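Local coordinates for protein VAL-1 (Chlorella virus, PDB 3GNE) that probably degrades alginate by beta-elimination, as a family 14 polysaccharide lyase whose mode of action depends on pH, at residues W77-P82 with Q231-T236; V125-Y130 with G150-D155; D86-G91 with T219-P224. All blocks are in the same frame, centred on the assembly; numbering follows the deposited sequence.

In the fold
The three contacts lie in the two antiparallel sheets of a concanavalin-type beta sandwich. Interaction 1 joins two strands of one sheet, while interactions 2 and 3 belong to the other, 2 at an edge strand, 149-151, and 3 where strand 91-99 begins beside 212-221. Interactions 1 and 3 touch, their centres about 14 Å apart: Q231 OE1 accepts from D86 N at 2.7 Å, and F235 reaches across to T219. Interaction 2 touches neither: its nearest atoms are about 8 Å from interaction 1 and about 7 Å from interaction 3. The side chains of Y128 in interaction 2 and F220 in interaction 3 each lie about 3 Å from a citrate, probably from the crystallisation liquor, that may mark a pocket.

Interaction 1 of 3, residues W77-P82 with Q231-T236; sequences WEVFYP and QVAYFT
F235 lies beside V79 in a non-hydrogen-bonded antiparallel pair, and its side chain packs against V79 and W77 on the buried face of these strands. Its CB sits 4.0 Å from the carbonyl O of E78. Farther out, CD1 meets V79 CB at 3.7 Å and has W77 CD1 in the ring plane at its edge, and CE1 approaches V79 CG2 to 3.4 Å. At the tip, F235 CZ is 3.6 Å from V79 CG2 and lies near Y81 OH. V79 CG2 stands over one ring face, offset toward the rim, in a CH-pi contact. It gets there because it is anti to the backbone N, while CG1 (chi1 61°) takes the place between N and the carbonyl carbon. A233, small and on the same face, lets the Y81 ring approach, with CE1 3.6 Å from its CB. On the other face F80 and Y234 lie side by side, and P82 CG touches the Y234 ring at its edge. E78-T236 and F80-Y234 each form two backbone bonds, all 2.9 Å long, while V79 and A233 bond outward to N166 and A42. The F235 face is thus mainly apolar, as suits a sandwich interior, with the Y81 hydroxyl, hydrogen-bonded to H93, at its border.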
loop_
_atom_site.group_PDB
_atom_site.type_symbol
_atom_site.label_atom_id
_atom_site.label_comp_id
_atom_site.label_asym_id
_atom_site.label_seq_id
_atom_site.Cartn_x
_atom_site.Cartn_y
_atom_site.Cartn_z
ATOM N N TRP A 77 7.670 -3.385 4.201
ATOM C CA TRP A 77 8.789 -2.599 3.659
ATOM C C TRP A 77 9.260 -1.674 4.766
ATOM O O TRP A 77 8.579 -1.551 5.807
ATOM C CB TRP A 77 8.414 -1.765 2.413
ATOM C CG TRP A 77 7.203 -0.901 2.641
ATOM C CD1 TRP A 77 7.189 0.395 3.102
ATOM C CD2 TRP A 77 5.831 -1.253 2.447
ATOM N NE1 TRP A 77 5.883 0.865 3.193
ATOM C CE2 TRP A 77 5.033 -0.136 2.795
ATOM C CE3 TRP A 77 5.189 -2.441 1.992
ATOM C CZ2 TRP A 77 3.632 -0.137 2.717
ATOM C CZ3 TRP A 77 3.790 -2.423 1.917
ATOM C CH2 TRP A 77 3.038 -1.312 2.271
ATOM N N GLU A 78 10.405 -1.063 4.541
ATOM C CA GLU A 78 10.913 -0.080 5.502
ATOM C C GLU A 78 11.107 1.239 4.808
ATOM O O GLU A 78 11.456 1.273 3.620
ATOM C CB GLU A 78 12.270 -0.541 6.090
ATOM C CG GLU A 78 12.030 -1.904 6.814
ATOM C CD GLU A 78 13.337 -2.475 7.302
ATOM O OE1 GLU A 78 14.301 -1.719 7.490
ATOM O OE2 GLU A 78 13.442 -3.680 7.566
ATOM N N VAL A 79 10.874 2.343 5.527
ATOM C CA VAL A 79 11.066 3.677 4.903
ATOM C C VAL A 79 11.780 4.628 5.844
ATOM O O VAL A 79 11.543 4.671 7.034
ATOM C CB VAL A 79 9.687 4.220 4.506
ATOM C CG1 VAL A 79 8.797 4.374 5.751
ATOM C CG2 VAL A 79 9.840 5.543 3.754
ATOM N N PHE A 80 12.718 5.364 5.267
ATOM C CA PHE A 80 13.535 6.351 5.960
ATOM C C PHE A 80 13.178 7.747 5.414
ATOM O O PHE A 80 13.331 7.991 4.206
ATOM C CB PHE A 80 14.986 6.019 5.699
ATOM C CG PHE A 80 16.025 6.807 6.488
ATOM C CD1 PHE A 80 16.728 6.153 7.508
ATOM C CD2 PHE A 80 16.346 8.126 6.254
ATOM C CE1 PHE A 80 17.717 6.821 8.195
ATOM C CE2 PHE A 80 17.335 8.810 6.940
ATOM C CZ PHE A 80 18.041 8.163 7.930
ATOM N N TYR A 81 12.713 8.586 6.321
ATOM C CA TYR A 81 12.389 9.998 6.053
ATOM C C TYR A 81 13.482 10.862 6.680
ATOM O O TYR A 81 13.463 10.965 7.926
ATOM C CB TYR A 81 11.040 10.338 6.673
ATOM C CG TYR A 81 9.897 9.650 5.915
ATOM C CD1 TYR A 81 9.570 10.171 4.643
ATOM C CD2 TYR A 81 9.172 8.583 6.433
ATOM C CE1 TYR A 81 8.513 9.563 3.939
ATOM C CE2 TYR A 81 8.139 7.989 5.705
ATOM C CZ TYR A 81 7.833 8.509 4.465
ATOM O OH TYR A 81 6.814 7.940 3.701
ATOM N N PRO A 82 14.363 11.454 5.904
ATOM C CA PRO A 82 15.360 12.322 6.515
ATOM C C PRO A 82 14.694 13.458 7.268
ATOM O O PRO A 82 13.648 13.953 6.846
ATOM C CB PRO A 82 16.130 12.871 5.308
ATOM C CG PRO A 82 15.970 11.799 4.245
ATOM C CD PRO A 82 14.521 11.337 4.451
ATOM N N GLN A 231 11.921 16.810 -2.327
ATOM C CA GLN A 231 12.409 16.018 -1.139
ATOM C C GLN A 231 12.471 14.560 -1.519
ATOM O O GLN A 231 11.931 14.161 -2.557
ATOM C CB GLN A 231 11.573 16.270 0.103
ATOM C CG GLN A 231 10.067 16.112 -0.165
ATOM C CD GLN A 231 9.255 16.527 1.038
ATOM O OE1 GLN A 231 9.808 16.684 2.145
ATOM N NE2 GLN A 231 7.932 16.683 0.838
ATOM N N VAL A 232 13.176 13.773 -0.722
ATOM C CA VAL A 232 13.334 12.348 -0.960
ATOM C C VAL A 232 13.068 11.531 0.280
ATOM O O VAL A 232 13.207 12.006 1.410
ATOM C CB VAL A 232 14.740 11.991 -1.476
ATOM C CG1 VAL A 232 15.142 12.888 -2.653
ATOM C CG2 VAL A 232 15.773 12.110 -0.384
ATOM N N ALA A 233 12.690 10.286 0.070
ATOM C CA ALA A 233 12.599 9.276 1.104
ATOM C C ALA A 233 13.238 8.015 0.546
ATOM O O ALA A 233 13.352 7.863 -0.676
ATOM C CB ALA A 233 11.161 9.034 1.530
ATOM N N TYR A 234 13.599 7.092 1.428
ATOM C CA TYR A 234 14.206 5.857 0.951
ATOM C C TYR A 234 13.380 4.645 1.381
ATOM O O TYR A 234 12.985 4.552 2.542
ATOM C CB TYR A 234 15.633 5.695 1.492
ATOM C CG TYR A 234 16.522 6.874 1.199
ATOM C CD1 TYR A 234 17.282 6.931 0.033
ATOM C CD2 TYR A 234 16.594 7.941 2.109
ATOM C CE1 TYR A 234 18.095 8.032 -0.237
ATOM C CE2 TYR A 234 17.407 9.016 1.849
ATOM C CZ TYR A 234 18.157 9.055 0.686
ATOM O OH TYR A 234 18.974 10.169 0.473
ATOM N N PHE A 235 13.147 3.727 0.462
ATOM C CA PHE A 235 12.396 2.518 0.756
ATOM C C PHE A 235 13.291 1.301 0.561
ATOM O O PHE A 235 14.109 1.242 -0.342
ATOM C CB PHE A 235 11.183 2.409 -0.243
ATOM C CG PHE A 235 10.104 3.440 0.069
ATOM C CD1 PHE A 235 9.081 3.184 0.954
ATOM C CD2 PHE A 235 10.157 4.686 -0.578
ATOM C CE1 PHE A 235 8.085 4.134 1.215
ATOM C CE2 PHE A 235 9.174 5.644 -0.329
ATOM C CZ PHE A 235 8.134 5.381 0.576
ATOM N N THR A 236 13.111 0.312 1.421
ATOM C CA THR A 236 13.976 -0.876 1.319
ATOM C C THR A 236 13.276 -2.075 1.890
ATOM O O THR A 236 12.266 -1.957 2.567
ATOM C CB THR A 236 15.323 -0.601 2.056
ATOM O OG1 THR A 236 16.274 -1.616 1.702
ATOM C CG2 THR A 236 15.115 -0.554 3.584
#

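Interaction 2 of 3, residues V125-Y130 with G150-D155; sequences VIDYIY and GFFQDD
D127 and F151 exchange both of their backbone bonds, N to O each way at 2.9 Å. The one from D127 N to F151 O is the more bent (142° at the hydrogen), just where F152, with a positive phi of 83°, turns the chain out of the strand. Past this point water takes over: water 1 donates to V125 O at 2.8 Å and to Q153 O, bridging two carbonyls that no longer meet a strand partner here. Q153 O also receives a weak bond from K157 NZ, and F152 O accepts from D155 N, closing the turn. G150 and F151 belong to an edge strand of a seven-stranded antiparallel sheet in the sandwich; strand 125-130 in turn pairs on its other edge with strand 112-119, I126 with M118 and Y128 with R116. Among side chains, the D127 carboxylate is buried, with OD2 bonded to S188 OG. D127 CB rests 3.7 Å from F152 CD2, and carboxylate and ring planes are only 19° apart. Glycine suits position 150 because I126 CD1, 3.9 Å from G150 CA, lies where a beta carbon would be; G150 CA also makes a CA-H...O contact with D127 O. The I129 and F151 side chains cross at about a right angle, with I129 CD1 4.0 Å from F151 CE2. Y128 OH is bonded to G148 N and to a citrate, probably from the crystallisation liquor.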
loop_
_atom_site.group_PDB
_atom_site.type_symbol
_atom_site.label_atom_id
_atom_site.label_comp_id
_atom_site.label_asym_id
_atom_site.label_seq_id
_atom_site.Cartn_x
_atom_site.Cartn_y
_atom_site.Cartn_z
ATOM N N VAL A 125 -0.049 7.260 10.074
ATOM C CA VAL A 125 -0.298 6.178 9.148
ATOM C C VAL A 125 -1.758 5.814 9.246
ATOM O O VAL A 125 -2.326 5.851 10.345
ATOM C CB VAL A 125 0.618 4.959 9.441
ATOM C CG1 VAL A 125 0.309 3.754 8.535
ATOM C CG2 VAL A 125 2.076 5.373 9.268
ATOM N N ILE A 126 -2.329 5.415 8.111
ATOM C CA ILE A 126 -3.650 4.771 8.113
ATOM C C ILE A 126 -3.626 3.605 7.145
ATOM O O ILE A 126 -2.834 3.500 6.230
ATOM C CB ILE A 126 -4.793 5.719 7.669
ATOM C CG1 ILE A 126 -4.492 6.363 6.313
ATOM C CG2 ILE A 126 -5.054 6.789 8.727
ATOM C CD1 ILE A 126 -5.718 7.009 5.659
ATOM N N ASP A 127 -4.589 2.673 7.392
ATOM C CA ASP A 127 -5.053 1.734 6.404
ATOM C C ASP A 127 -6.011 2.469 5.467
ATOM O O ASP A 127 -6.791 3.278 5.947
ATOM C CB ASP A 127 -5.785 0.599 7.132
ATOM C CG ASP A 127 -6.033 -0.612 6.290
ATOM O OD1 ASP A 127 -5.491 -0.684 5.143
ATOM O OD2 ASP A 127 -6.814 -1.465 6.707
ATOM N N TYR A 128 -5.949 2.220 4.176
ATOM C CA TYR A 128 -6.745 2.986 3.215
ATOM C C TYR A 128 -7.372 2.013 2.202
ATOM O O TYR A 128 -6.654 1.394 1.410
ATOM C CB TYR A 128 -5.828 3.988 2.544
ATOM C CG TYR A 128 -6.539 4.978 1.650
ATOM C CD1 TYR A 128 -7.485 5.874 2.199
ATOM C CD2 TYR A 128 -6.252 5.015 0.280
ATOM C CE1 TYR A 128 -8.158 6.792 1.396
ATOM C CE2 TYR A 128 -6.901 5.962 -0.516
ATOM C CZ TYR A 128 -7.848 6.840 0.022
ATOM O OH TYR A 128 -8.501 7.778 -0.729
ATOM N N ILE A 129 -8.663 1.868 2.277
ATOM C CA ILE A 129 -9.375 0.797 1.575
ATOM C C ILE A 129 -10.315 1.351 0.528
ATOM O O ILE A 129 -11.137 2.222 0.833
ATOM C CB ILE A 129 -10.172 -0.055 2.600
ATOM C CG1 ILE A 129 -9.201 -0.675 3.605
ATOM C CG2 ILE A 129 -11.017 -1.122 1.863
ATOM C CD1 ILE A 129 -9.878 -1.551 4.670
ATOM N N TYR A 130 -10.292 0.794 -0.676
ATOM C CA TYR A 130 -11.348 0.981 -1.666
ATOM C C TYR A 130 -12.112 -0.347 -1.705
ATOM O O TYR A 130 -11.527 -1.347 -2.197
ATOM C CB TYR A 130 -10.800 1.261 -3.056
ATOM C CG TYR A 130 -10.595 2.721 -3.429
ATOM C CD1 TYR A 130 -9.637 3.523 -2.788
ATOM C CD2 TYR A 130 -11.307 3.278 -4.483
ATOM C CE1 TYR A 130 -9.457 4.861 -3.173
ATOM C CE2 TYR A 130 -11.127 4.604 -4.842
ATOM C CZ TYR A 130 -10.203 5.385 -4.194
ATOM O OH TYR A 130 -10.061 6.697 -4.619
ATOM N N GLY A 150 -10.371 5.437 5.313
ATOM C CA GLY A 150 -9.195 5.320 6.209
ATOM C C GLY A 150 -9.596 4.696 7.529
ATOM O O GLY A 150 -10.697 4.937 8.019
ATOM N N PHE A 151 -8.648 3.907 8.053
ATOM C CA PHE A 151 -8.783 3.333 9.401
ATOM C C PHE A 151 -7.463 3.501 10.139
ATOM O O PHE A 151 -6.394 3.555 9.506
ATOM C CB PHE A 151 -9.096 1.824 9.345
ATOM C CG PHE A 151 -10.462 1.579 8.676
ATOM C CD1 PHE A 151 -11.588 1.485 9.481
ATOM C CD2 PHE A 151 -10.557 1.454 7.310
ATOM C CE1 PHE A 151 -12.824 1.274 8.922
ATOM C CE2 PHE A 151 -11.788 1.242 6.741
ATOM C CZ PHE A 151 -12.952 1.171 7.525
ATOM N N PHE A 152 -7.578 3.563 11.479
ATOM C CA PHE A 152 -6.427 3.540 12.388
ATOM C C PHE A 152 -5.796 4.906 12.560
ATOM O O PHE A 152 -4.708 4.983 13.156
ATOM C CB PHE A 152 -5.363 2.494 12.049
ATOM C CG PHE A 152 -5.868 1.105 11.756
ATOM C CD1 PHE A 152 -6.933 0.564 12.459
ATOM C CD2 PHE A 152 -5.231 0.341 10.758
ATOM C CE1 PHE A 152 -7.370 -0.713 12.177
ATOM C CE2 PHE A 152 -5.666 -0.952 10.492
ATOM C CZ PHE A 152 -6.724 -1.476 11.205
ATOM N N GLN A 153 -6.457 5.983 12.131
ATOM C CA GLN A 153 -5.790 7.272 12.292
ATOM C C GLN A 153 -5.406 7.611 13.735
ATOM O O GLN A 153 -4.370 8.211 13.981
ATOM C CB GLN A 153 -6.693 8.370 11.745
ATOM C CG GLN A 153 -5.846 9.632 11.525
ATOM C CD GLN A 153 -6.773 10.732 11.025
ATOM O OE1 GLN A 153 -7.689 11.157 11.760
ATOM N NE2 GLN A 153 -6.482 11.158 9.820
ATOM N N ASP A 154 -6.200 7.175 14.722
ATOM C CA ASP A 154 -5.844 7.491 16.100
ATOM C C ASP A 154 -4.803 6.566 16.690
ATOM O O ASP A 154 -4.364 6.785 17.821
ATOM C CB ASP A 154 -7.123 7.475 16.965
ATOM C CG ASP A 154 -7.994 8.720 16.806
ATOM O OD1 ASP A 154 -7.474 9.705 16.239
ATOM O OD2 ASP A 154 -9.174 8.668 17.251
ATOM N N ASP A 155 -4.404 5.525 15.975
ATOM C CA ASP A 155 -3.494 4.539 16.520
ATOM C C ASP A 155 -2.078 4.781 16.045
ATOM O O ASP A 155 -1.167 4.229 16.682
ATOM C CB ASP A 155 -3.955 3.129 16.102
ATOM C CG ASP A 155 -5.388 2.808 16.485
ATOM O OD1 ASP A 155 -5.675 2.977 17.684
ATOM O OD2 ASP A 155 -6.149 2.397 15.589
HETATM O O HOH W 1 -2.416 8.094 12.097
#

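Interaction 3 of 3, residues D86-G91 with T219-P224; sequences DFARGG and TFFGGP
F221 carries its CG anti to the carbonyl carbon and beside the backbone N (chi1 -85°), which brings one edge of the ring against D86 and A88. This is the place where an antiparallel pairing of the sandwich begins: G91 opens strand 91-99 and faces F221, near the end of strand 212-221, as a non-hydrogen-bonded pair with their CA atoms only 4.0 Å apart. Such closeness suits glycine, since the G91 alpha carbon also lies 3.2 Å from F220 O and a side chain would have no place there. The ring of F221 is met in its own plane, at the edge, by two groups of the loop. D86 O approaches F221 CE1 to 3.3 Å, a carbonyl turned toward the slightly positive rim hydrogens of the phenyl, and A88 CB packs 3.8 Å from the same F221 CE1. Two aromatic neighbours, W119 and Y44, meet the buried phenyl edge-to-face. The loop holds its own shape through an Asx turn, in which A88 N donates to D86 OD1 at 2.8 Å, and through a backbone bond from G90 N to F87 O. F87 O has a second donor in W119 NE1. G90 and G222 both adopt positive-phi conformations for which glycine is the natural residue, and they are joined directly: G222 N donates to G90 O at 2.8 Å. Beyond G222 the chain has two cis peptides, before G223 and before P224. There the loops are bridged by water 2, which donates to R89 O at 2.7 Å and over a longer 3.3 Å to G223 O.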
loop_
_atom_site.group_PDB
_atom_site.type_symbol
_atom_site.label_atom_id
_atom_site.label_comp_id
_atom_site.label_asym_id
_atom_site.label_seq_id
_atom_site.Cartn_x
_atom_site.Cartn_y
_atom_site.Cartn_z
ATOM N N ASP A 86 8.717 16.938 4.640
ATOM C CA ASP A 86 7.410 17.523 4.916
ATOM C C ASP A 86 6.338 16.553 4.426
ATOM O O ASP A 86 6.183 16.348 3.210
ATOM C CB ASP A 86 7.329 18.907 4.225
ATOM C CG ASP A 86 6.068 19.672 4.549
ATOM O OD1 ASP A 86 5.029 19.047 4.930
ATOM O OD2 ASP A 86 6.070 20.944 4.382
ATOM N N PHE A 87 5.610 15.939 5.329
ATOM C CA PHE A 87 4.574 14.987 4.990
ATOM C C PHE A 87 3.318 15.598 4.409
ATOM O O PHE A 87 2.428 14.841 3.973
ATOM C CB PHE A 87 4.193 14.230 6.290
ATOM C CG PHE A 87 5.301 13.352 6.866
ATOM C CD1 PHE A 87 5.613 12.135 6.256
ATOM C CD2 PHE A 87 6.028 13.736 7.993
ATOM C CE1 PHE A 87 6.637 11.309 6.730
ATOM C CE2 PHE A 87 7.046 12.917 8.480
ATOM C CZ PHE A 87 7.364 11.725 7.858
ATOM N N ALA A 88 3.234 16.921 4.394
ATOM C CA ALA A 88 2.085 17.627 3.857
ATOM C C ALA A 88 0.847 17.064 4.542
ATOM O O ALA A 88 0.834 17.003 5.777
ATOM C CB ALA A 88 2.038 17.548 2.348
ATOM N N ARG A 89 -0.187 16.688 3.767
ATOM C CA ARG A 89 -1.369 16.100 4.422
ATOM C C ARG A 89 -1.581 14.667 3.981
ATOM O O ARG A 89 -2.711 14.181 3.982
ATOM C CB ARG A 89 -2.615 16.980 4.177
ATOM C CG ARG A 89 -2.376 18.359 4.789
ATOM C CD ARG A 89 -3.598 19.297 4.745
ATOM N NE ARG A 89 -4.411 19.078 5.937
ATOM C CZ ARG A 89 -5.378 19.864 6.396
ATOM N NH1 ARG A 89 -5.634 20.959 5.695
ATOM N NH2 ARG A 89 -6.037 19.532 7.518
ATOM N N GLY A 90 -0.493 13.945 3.737
ATOM C CA GLY A 90 -0.506 12.513 3.540
ATOM C C GLY A 90 -0.195 12.095 2.106
ATOM O O GLY A 90 0.051 12.927 1.187
ATOM N N GLY A 91 -0.133 10.800 1.878
ATOM C CA GLY A 91 0.264 10.247 0.592
ATOM C C GLY A 91 0.235 8.747 0.681
ATOM O O GLY A 91 -0.113 8.176 1.728
ATOM N N THR A 219 3.941 5.203 -4.865
ATOM C CA THR A 219 4.104 6.168 -3.784
ATOM C C THR A 219 4.102 7.577 -4.369
ATOM O O THR A 219 4.741 7.876 -5.374
ATOM C CB THR A 219 5.376 5.880 -2.983
ATOM O OG1 THR A 219 5.431 6.835 -1.889
ATOM C CG2 THR A 219 6.693 6.010 -3.760
ATOM N N PHE A 220 3.297 8.429 -3.741
ATOM C CA PHE A 220 3.088 9.813 -4.204
ATOM C C PHE A 220 2.367 10.560 -3.139
ATOM O O PHE A 220 1.714 9.929 -2.262
ATOM C CB PHE A 220 2.283 9.814 -5.533
ATOM C CG PHE A 220 0.939 9.130 -5.427
ATOM C CD1 PHE A 220 0.843 7.763 -5.751
ATOM C CD2 PHE A 220 -0.213 9.828 -5.007
ATOM C CE1 PHE A 220 -0.389 7.127 -5.636
ATOM C CE2 PHE A 220 -1.430 9.179 -4.912
ATOM C CZ PHE A 220 -1.519 7.816 -5.229
ATOM N N PHE A 221 2.403 11.907 -3.197
ATOM C CA PHE A 221 1.682 12.719 -2.262
ATOM C C PHE A 221 0.215 12.859 -2.607
ATOM O O PHE A 221 -0.161 12.978 -3.764
ATOM C CB PHE A 221 2.279 14.149 -2.251
ATOM C CG PHE A 221 3.486 14.271 -1.316
ATOM C CD1 PHE A 221 3.356 15.021 -0.150
ATOM C CD2 PHE A 221 4.695 13.635 -1.607
ATOM C CE1 PHE A 221 4.412 15.106 0.751
ATOM C CE2 PHE A 221 5.762 13.695 -0.696
ATOM C CZ PHE A 221 5.606 14.455 0.467
ATOM N N GLY A 222 -0.615 12.887 -1.545
ATOM C CA GLY A 222 -2.005 13.239 -1.732
ATOM C C GLY A 222 -2.869 12.062 -2.158
ATOM O O GLY A 222 -2.550 10.901 -2.011
ATOM N N GLY A 223 -4.009 12.392 -2.675
ATOM C CA GLY A 223 -4.529 13.745 -2.736
ATOM C C GLY A 223 -5.137 14.223 -1.435
ATOM O O GLY A 223 -5.222 13.421 -0.487
ATOM N N PRO A 224 -5.557 15.511 -1.453
ATOM C CA PRO A 224 -5.358 16.360 -2.649
ATOM C C PRO A 224 -4.127 17.245 -2.590
ATOM O O PRO A 224 -3.919 17.968 -3.560
ATOM C CB PRO A 224 -6.630 17.234 -2.651
ATOM C CG PRO A 224 -6.785 17.487 -1.167
ATOM C CD PRO A 224 -6.318 16.260 -0.459
HETATM O O HOH W 2 -4.459 12.576 2.600
#